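Local coordinates for protein glucokinase (PDB 2QM1) that probably catalyses the ATP-dependent phosphorylation of glucose, as a zinc-binding glucokinase of the ROK family, at residues C186-T189 against V190-T194; D222-S225 against K226-F229; T254-L257 against G258-L261; K234-H237 against F238-M241. One frame throughout, in Å; residues are numbered along the deposited sequence.

Contact 1: residues C186-T189 against V190-T194. With ZN (zinc ion), chain J.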
loop_
_atom_site.group_PDB
_atom_site.type_symbol
_atom_site.label_atom_id
_atom_site.label_comp_id
_atom_site.label_asym_id
_atom_site.label_seq_id
_atom_site.Cartn_x
_atom_site.Cartn_y
_atom_site.Cartn_z
ATOM N N CYS B 186 16.946 1.433 5.009
ATOM C CA CYS B 186 15.800 0.638 5.279
ATOM C C CYS B 186 15.340 0.758 6.731
ATOM O O CYS B 186 16.160 0.871 7.642
ATOM C CB CYS B 186 16.084 -0.836 4.947
ATOM S SG CYS B 186 16.462 -1.059 3.185
ATOM N N LEU B 187 14.023 0.706 6.937
ATOM C CA LEU B 187 13.458 0.587 8.288
ATOM C C LEU B 187 14.114 -0.515 9.135
ATOM O O LEU B 187 14.357 -0.360 10.343
ATOM C CB LEU B 187 11.923 0.429 8.227
ATOM C CG LEU B 187 11.112 0.370 9.512
ATOM C CD1 LEU B 187 11.311 1.638 10.386
ATOM C CD2 LEU B 187 9.626 0.111 9.170
ATOM N N GLU B 188 14.396 -1.632 8.504
ATOM C CA GLU B 188 15.035 -2.738 9.204
ATOM C C GLU B 188 16.394 -2.442 9.840
ATOM O O GLU B 188 16.724 -3.035 10.896
ATOM C CB GLU B 188 15.203 -3.923 8.265
ATOM C CG GLU B 188 15.615 -5.166 8.960
ATOM C CD GLU B 188 15.770 -6.297 7.999
ATOM O OE1 GLU B 188 14.797 -7.065 7.825
ATOM O OE2 GLU B 188 16.851 -6.377 7.384
ATOM N N THR B 189 17.186 -1.569 9.207
ATOM C CA THR B 189 18.496 -1.143 9.764
ATOM C C THR B 189 18.368 -0.360 11.088
ATOM O O THR B 189 19.322 -0.168 11.843
ATOM C CB THR B 189 19.355 -0.255 8.722
ATOM O OG1 THR B 189 18.715 1.003 8.521
ATOM C CG2 THR B 189 19.504 -0.926 7.364
ATOM N N VAL B 190 17.185 0.141 11.377
ATOM C CA VAL B 190 17.078 1.017 12.553
ATOM C C VAL B 190 16.095 0.472 13.610
ATOM O O VAL B 190 15.972 1.027 14.724
ATOM C CB VAL B 190 16.814 2.533 12.125
ATOM C CG1 VAL B 190 18.007 3.095 11.293
ATOM C CG2 VAL B 190 15.625 2.633 11.277
ATOM N N SER B 191 15.403 -0.611 13.269
ATOM C CA SER B 191 14.276 -1.115 14.086
ATOM C C SER B 191 14.262 -2.643 14.343
ATOM O O SER B 191 13.424 -3.142 15.094
ATOM C CB SER B 191 12.913 -0.623 13.524
ATOM O OG SER B 191 12.549 -1.280 12.293
ATOM N N SER B 192 15.174 -3.404 13.752
ATOM C CA SER B 192 15.231 -4.825 14.133
ATOM C C SER B 192 15.964 -4.855 15.490
ATOM O O SER B 192 16.503 -3.830 15.909
ATOM C CB SER B 192 16.034 -5.625 13.147
ATOM O OG SER B 192 17.358 -5.116 13.087
ATOM N N ALA B 193 16.030 -6.019 16.126
ATOM C CA ALA B 193 16.797 -6.206 17.392
ATOM C C ALA B 193 18.192 -5.611 17.308
ATOM O O ALA B 193 18.644 -4.885 18.193
ATOM C CB ALA B 193 16.899 -7.677 17.730
ATOM N N THR B 194 18.839 -5.921 16.189
ATOM C CA THR B 194 20.137 -5.443 15.814
ATOM C C THR B 194 20.172 -3.961 15.368
ATOM O O THR B 194 21.150 -3.275 15.584
ATOM C CB THR B 194 20.639 -6.390 14.667
ATOM O OG1 THR B 194 21.539 -7.373 15.201
ATOM C CG2 THR B 194 21.273 -5.644 13.510
HETATM ZN ZN ZN J . 16.694 -3.259 2.955
#
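The carbonyl oxygen Leu187 O is gripped twice, by the backbone Val190 N and by the hydroxyl of Ser191, which reach it from opposite faces of the carbonyl plane. The hydroxyl bond, Ser191 OG to Leu187 O, measures 2.8 Å, while Val190 N stands 3.1 Å from Leu187 O; both donors sit well out of the plane. Ser191 OG owes its place to a first torsion of 72°, which sets it between its own backbone N and carbonyl carbon and also brings it to 3.5 Å from CG of Leu187.

One residue on, the pattern repeats with different geometry. Glu188 O takes Ser192 N at 3.3 Å, and Ser192 OG at 3.1 Å from Glu188 O, the hydroxyl arriving almost in line with the carbonyl bond. Ser192 is the N-cap of helix 193-203, its hydroxyl also bonded to Gly195 N, and the one side chain therefore joins the short helix 188-191 to the next helix.

Thr189 OG1 bonds back to Cys186 O at 2.7 Å, in the carbonyl plane, and so ties the first helical residues to the cysteine. Val190 brings CG2 to 3.4 Å from Leu187 O, and its side chain packs on Phe177 and on Tyr249 of helix 237-261. Cys186 SG binds the zinc ion at 2.2 Å; His169, Cys179 and Cys181 complete a site of three cysteines and one histidine, the zinc-binding element known from ROK-family kinases.

Contact 2: residues D222-S225 against K226-F229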
loop_
_atom_site.group_PDB
_atom_site.type_symbol
_atom_site.label_atom_id
_atom_site.label_comp_id
_atom_site.label_asym_id
_atom_site.label_seq_id
_atom_site.Cartn_x
_atom_site.Cartn_y
_atom_site.Cartn_z
ATOM N N ASP B 222 25.176 -6.658 22.964
ATOM C CA ASP B 222 24.013 -6.725 22.090
ATOM C C ASP B 222 22.734 -6.769 22.911
ATOM O O ASP B 222 21.996 -7.773 22.940
ATOM C CB ASP B 222 24.133 -7.923 21.171
ATOM C CG ASP B 222 25.352 -7.829 20.301
ATOM O OD1 ASP B 222 26.284 -8.622 20.507
ATOM O OD2 ASP B 222 25.384 -6.919 19.446
ATOM N N VAL B 223 22.498 -5.642 23.577
ATOM C CA VAL B 223 21.358 -5.456 24.460
ATOM C C VAL B 223 20.080 -5.581 23.687
ATOM O O VAL B 223 19.967 -5.045 22.589
ATOM C CB VAL B 223 21.423 -4.085 25.158
ATOM C CG1 VAL B 223 20.338 -4.005 26.218
ATOM C CG2 VAL B 223 22.788 -3.910 25.797
ATOM N N SER B 224 19.118 -6.307 24.250
ATOM C CA SER B 224 17.844 -6.496 23.568
ATOM C C SER B 224 17.092 -5.156 23.423
ATOM O O SER B 224 17.365 -4.203 24.151
ATOM C CB SER B 224 16.993 -7.511 24.321
ATOM O OG SER B 224 16.480 -6.921 25.494
ATOM N N SER B 225 16.178 -5.089 22.453
ATOM C CA SER B 225 15.303 -3.918 22.276
ATOM C C SER B 225 14.440 -3.691 23.522
ATOM O O SER B 225 14.233 -2.548 23.932
ATOM C CB SER B 225 14.403 -4.093 21.054
ATOM O OG SER B 225 15.142 -4.001 19.852
ATOM N N LYS B 226 13.960 -4.799 24.094
ATOM C CA LYS B 226 13.194 -4.819 25.343
ATOM C C LYS B 226 13.927 -4.077 26.459
ATOM O O LYS B 226 13.377 -3.150 27.061
ATOM C CB LYS B 226 12.921 -6.265 25.766
ATOM C CG LYS B 226 12.135 -7.090 24.729
ATOM C CD LYS B 226 11.988 -8.565 25.141
ATOM C CE LYS B 226 11.446 -9.402 23.976
ATOM N NZ LYS B 226 10.545 -10.502 24.425
ATOM N N ASP B 227 15.170 -4.483 26.717
ATOM C CA ASP B 227 16.044 -3.819 27.721
ATOM C C ASP B 227 16.248 -2.332 27.411
ATOM O O ASP B 227 16.258 -1.525 28.321
ATOM C CB ASP B 227 17.430 -4.488 27.880
ATOM C CG ASP B 227 17.373 -5.847 28.564
ATOM O OD1 ASP B 227 16.650 -6.741 28.071
ATOM O OD2 ASP B 227 18.095 -6.038 29.573
ATOM N N VAL B 228 16.409 -1.995 26.131
ATOM C CA VAL B 228 16.597 -0.599 25.679
ATOM C C VAL B 228 15.394 0.252 26.025
ATOM O O VAL B 228 15.529 1.325 26.593
ATOM C CB VAL B 228 16.902 -0.512 24.156
ATOM C CG1 VAL B 228 16.755 0.898 23.651
ATOM C CG2 VAL B 228 18.307 -1.068 23.861
ATOM N N PHE B 229 14.222 -0.264 25.686
ATOM C CA PHE B 229 12.949 0.336 26.069
ATOM C C PHE B 229 12.756 0.375 27.598
ATOM O O PHE B 229 12.323 1.396 28.137
ATOM C CB PHE B 229 11.772 -0.320 25.300
ATOM C CG PHE B 229 11.624 0.189 23.880
ATOM C CD1 PHE B 229 10.666 1.154 23.567
ATOM C CD2 PHE B 229 12.468 -0.273 22.855
ATOM C CE1 PHE B 229 10.554 1.656 22.283
ATOM C CE2 PHE B 229 12.371 0.229 21.563
ATOM C CZ PHE B 229 11.411 1.194 21.270
#
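A first torsion of 74° on Ser224 turns OG inward over its own backbone, and one of -71° on Asp227 lays CG beside its own N; together they bring the hydroxyl and the carboxylate within bonding distance. Ser224 OG donates to Asp227 OD1 over 2.6 Å, a short bond that meets the oxygen on its anti side and lies 34° out of the carboxylate plane. The same hydroxyl is 3.6 Å from CB of Lys226, whose long chain then leads away from the turn.

Ser224 is the N-cap of helix 225-233, and Asp227 stands three residues further on, where a side chain can fold back over the first turn. The backbone takes up the helical pattern at once: Val228 N bonds to Ser224 O at 3.1 Å, and Phe229 N to Ser225 O at 2.9 Å.

Apolar groups close up beside these bonds. Val223, just ahead of the cap, sets CG1 against CB of Asp227 at 3.4 Å, the two side chains crossing at about a right angle, and meets CG2 of Val228 more loosely at 4.3 Å. Val228 also brings that CG2 to 3.3 Å from Ser224 O. The ring of Phe229 turns an edge to Ser225 O, which lies in the ring plane with CD2 as its nearest ring atom. Farther out, the ring packs against Phe278 and Leu279 of helix 277-289 and Val243 and Cys247 of helix 237-261, while Ser225 and Val228 rest on Val196 of helix 193-203.

Contact 3: residues T254-L257 against G258-L261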
loop_
_atom_site.group_PDB
_atom_site.type_symbol
_atom_site.label_atom_id
_atom_site.label_comp_id
_atom_site.label_asym_id
_atom_site.label_seq_id
_atom_site.Cartn_x
_atom_site.Cartn_y
_atom_site.Cartn_z
ATOM N N THR B 254 5.363 3.953 9.216
ATOM C CA THR B 254 3.965 3.557 9.443
ATOM C C THR B 254 3.054 4.703 9.019
ATOM O O THR B 254 1.980 4.486 8.546
ATOM C CB THR B 254 3.653 3.157 10.889
ATOM O OG1 THR B 254 4.076 4.201 11.776
ATOM C CG2 THR B 254 4.403 1.863 11.248
ATOM N N GLY B 255 3.518 5.919 9.188
ATOM C CA GLY B 255 2.729 7.077 8.794
ATOM C C GLY B 255 2.455 7.070 7.293
ATOM O O GLY B 255 1.327 7.362 6.851
ATOM N N ASN B 256 3.491 6.772 6.514
ATOM C CA ASN B 256 3.360 6.861 5.074
ATOM C C ASN B 256 2.532 5.701 4.588
ATOM O O ASN B 256 1.855 5.814 3.560
ATOM C CB ASN B 256 4.745 6.938 4.384
ATOM C CG ASN B 256 5.275 8.378 4.271
ATOM O OD1 ASN B 256 6.483 8.607 4.104
ATOM N ND2 ASN B 256 4.387 9.337 4.376
ATOM N N LEU B 257 2.596 4.569 5.309
ATOM C CA LEU B 257 1.618 3.498 5.104
ATOM C C LEU B 257 0.182 3.955 5.421
ATOM O O LEU B 257 -0.782 3.598 4.713
ATOM C CB LEU B 257 1.978 2.288 5.972
ATOM C CG LEU B 257 3.226 1.483 5.554
ATOM C CD1 LEU B 257 3.529 0.469 6.640
ATOM C CD2 LEU B 257 2.956 0.749 4.320
ATOM N N GLY B 258 0.008 4.731 6.491
ATOM C CA GLY B 258 -1.304 5.254 6.750
ATOM C C GLY B 258 -1.778 6.216 5.667
ATOM O O GLY B 258 -2.946 6.130 5.189
ATOM N N ASN B 259 -0.893 7.129 5.264
ATOM C CA ASN B 259 -1.197 8.086 4.200
ATOM C C ASN B 259 -1.584 7.437 2.861
ATOM O O ASN B 259 -2.364 7.978 2.108
ATOM C CB ASN B 259 -0.015 9.000 3.965
ATOM C CG ASN B 259 0.261 9.948 5.144
ATOM O OD1 ASN B 259 -0.661 10.403 5.838
ATOM N ND2 ASN B 259 1.542 10.211 5.396
ATOM N N THR B 260 -1.014 6.297 2.558
ATOM C CA THR B 260 -1.225 5.620 1.263
ATOM C C THR B 260 -2.383 4.619 1.331
ATOM O O THR B 260 -3.081 4.427 0.330
ATOM C CB THR B 260 0.003 4.776 0.929
ATOM O OG1 THR B 260 1.113 5.644 0.768
ATOM C CG2 THR B 260 -0.204 3.944 -0.371
ATOM N N LEU B 261 -2.522 3.941 2.474
ATOM C CA LEU B 261 -3.426 2.782 2.610
ATOM C C LEU B 261 -4.597 3.007 3.589
ATOM O O LEU B 261 -5.610 2.315 3.519
ATOM C CB LEU B 261 -2.636 1.556 3.054
ATOM C CG LEU B 261 -1.689 0.967 1.985
ATOM C CD1 LEU B 261 -0.617 -0.001 2.521
ATOM C CD2 LEU B 261 -2.545 0.325 0.918
#
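The side chains of Leu257 and Leu261, one helical turn apart, run alongside each other in a common direction, with CD2 of Leu257 at 4.1 Å from CD1 of Leu261. Both reach Ile138 of strand 137-142, which makes this side of the helix the one laid against the sheet.

These residues belong to the last two turns of helix 237-261, where Leu261 N still closes on Leu257 O at 2.9 Å. Gly255 and Gly258 have no side chain, and Asn259 N bonds to Gly255 O over 2.7 Å.

Round the helix, the side chains of Asn256 and Asn259 cross at a slant, their amide planes 54° apart. Asn259 is held by the backbone beyond helix 277-289, with ND2 donating to Phe290 O and OD1 accepting from Phe292 N, which fixes the rotation of its amide. Thr260 bends its hydroxyl back along the helix: a first torsion of -64° puts OG1 beside its own N and 2.9 Å from Asn256 O, which also takes a weak bond from Thr260 N. This end of the helix is part of the dimer interface: the Thr260 backbone is hydrogen-bonded to the second subunit, whose Thr260 lies on Leu257, Ile150 on Thr260 and Leu157 on Leu261.

Contact 4: residues K234-H237 against F238-M241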
loop_
_atom_site.group_PDB
_atom_site.type_symbol
_atom_site.label_atom_id
_atom_site.label_comp_id
_atom_site.label_asym_id
_atom_site.label_seq_id
_atom_site.Cartn_x
_atom_site.Cartn_y
_atom_site.Cartn_z
ATOM N N LYS B 234 12.149 3.458 32.554
ATOM C CA LYS B 234 12.758 3.657 33.868
ATOM C C LYS B 234 13.513 5.015 33.999
ATOM O O LYS B 234 14.061 5.326 35.066
ATOM C CB LYS B 234 13.706 2.476 34.114
ATOM C CG LYS B 234 13.757 1.907 35.534
ATOM C CD LYS B 234 13.019 0.554 35.678
ATOM C CE LYS B 234 13.604 -0.570 34.775
ATOM N NZ LYS B 234 13.139 -1.971 35.103
ATOM N N GLY B 235 13.563 5.806 32.922
ATOM C CA GLY B 235 14.115 7.178 32.983
ATOM C C GLY B 235 15.530 7.483 32.480
ATOM O O GLY B 235 16.011 8.613 32.642
ATOM N N ASP B 236 16.185 6.497 31.858
ATOM C CA ASP B 236 17.553 6.595 31.324
ATOM C C ASP B 236 17.589 7.539 30.127
ATOM O O ASP B 236 17.033 7.228 29.047
ATOM C CB ASP B 236 18.046 5.190 30.917
ATOM C CG ASP B 236 19.514 5.153 30.475
ATOM O OD1 ASP B 236 20.169 4.093 30.667
ATOM O OD2 ASP B 236 20.010 6.153 29.920
ATOM N N HIS B 237 18.242 8.691 30.325
ATOM C CA HIS B 237 18.231 9.765 29.340
ATOM C C HIS B 237 18.825 9.297 27.984
ATOM O O HIS B 237 18.419 9.774 26.930
ATOM C CB HIS B 237 18.972 10.997 29.868
ATOM C CG HIS B 237 18.240 11.767 30.932
ATOM N ND1 HIS B 237 17.220 11.235 31.692
ATOM C CD2 HIS B 237 18.431 13.026 31.399
ATOM C CE1 HIS B 237 16.790 12.141 32.554
ATOM N NE2 HIS B 237 17.508 13.238 32.396
ATOM N N PHE B 238 19.742 8.330 28.017
ATOM C CA PHE B 238 20.286 7.804 26.781
ATOM C C PHE B 238 19.308 6.869 26.095
ATOM O O PHE B 238 19.050 7.025 24.913
ATOM C CB PHE B 238 21.671 7.136 26.955
ATOM C CG PHE B 238 22.286 6.682 25.639
ATOM C CD1 PHE B 238 22.544 7.608 24.618
ATOM C CD2 PHE B 238 22.597 5.340 25.421
ATOM C CE1 PHE B 238 23.081 7.223 23.395
ATOM C CE2 PHE B 238 23.152 4.926 24.213
ATOM C CZ PHE B 238 23.395 5.874 23.181
ATOM N N ALA B 239 18.778 5.895 26.827
ATOM C CA ALA B 239 17.711 5.047 26.306
ATOM C C ALA B 239 16.564 5.842 25.685
ATOM O O ALA B 239 15.924 5.390 24.738
ATOM C CB ALA B 239 17.199 4.129 27.370
ATOM N N LEU B 240 16.313 7.029 26.216
ATOM C CA LEU B 240 15.188 7.855 25.768
ATOM C C LEU B 240 15.510 8.529 24.434
ATOM O O LEU B 240 14.608 8.784 23.630
ATOM C CB LEU B 240 14.835 8.918 26.832
ATOM C CG LEU B 240 14.099 8.411 28.078
ATOM C CD1 LEU B 240 14.166 9.406 29.249
ATOM C CD2 LEU B 240 12.648 8.052 27.680
HETATM N N MSE B 241 16.788 8.848 24.240
HETATM C CA MSE B 241 17.289 9.389 22.982
HETATM C C MSE B 241 17.210 8.323 21.878
HETATM O O MSE B 241 16.787 8.647 20.761
HETATM C CB MSE B 241 18.722 9.897 23.164
HETATM C CG MSE B 241 19.279 10.759 22.027
HETATM SE SE MSE B 241 21.195 11.193 22.236
HETATM C CE MSE B 241 20.893 12.743 23.365
#
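Asp236 OD2 caps the helix by accepting from Phe238 N at 2.9 Å and, weakly, from Ala239 N at 3.3 Å, taking up two amides at its start. The bond from Phe238 N meets OD2 on its anti side. A first torsion of -174° sends CG of Asp236 to the far side from its own N and over the turn ahead; the other oxygen, OD1, accepts from Leu213 N and ties the cap to helix 212-218.

Backbone bonds follow. Asp236 O receives Leu240 N at 2.9 Å, and Met241 N, of a selenomethionine, reaches His237 O at 3.3 Å. Within the turn itself, His237 ND1 donates to Gly235 O over 3.0 Å, with the oxygen close to the imidazole plane; this bond fixes how the ring is turned.

Van der Waals contacts surround these bonds. Leu240 sets CG 3.3 Å from Asp236 O, and its CD1 reaches the His237 ring obliquely, 4.3 Å from ND1. CB of Ala239 packs on CB of Asp236 at 3.8 Å and also touches Phe231 and Ala232 of helix 225-233. Phe238 points its ring away from the turn to meet the ring of Phe207, with the planes at about 45°.

Gly235, with its positive phi of 101°, ends helix 225-233 in a Schellman motif, and Asp236 directly after it is the N-cap of helix 237-261: a tight helix-to-helix junction in which the stop of one helix and the start of the next are neighbouring residues.

Overall arrangement
Each contact is local, within one continuous piece of chain, so the four follow one another without nesting or crossing: contact 1, contact 2, contact 4, then contact 3. Contact 1 leads from the zinc site into helix 193-203, and contact 2 opens helix 225-233. These two touch, Ala193 CA standing 3.7 Å from Ser225 OG. Contact 4 turns the chain from helix 225-233 into helix 237-261, and Ala239 CB packs 3.4 Å from Val228 O of contact 2. Contact 3 closes the far end of that long helix, its centre about 28 Å from that of contact 4, beside strand 137-142 and the second subunit.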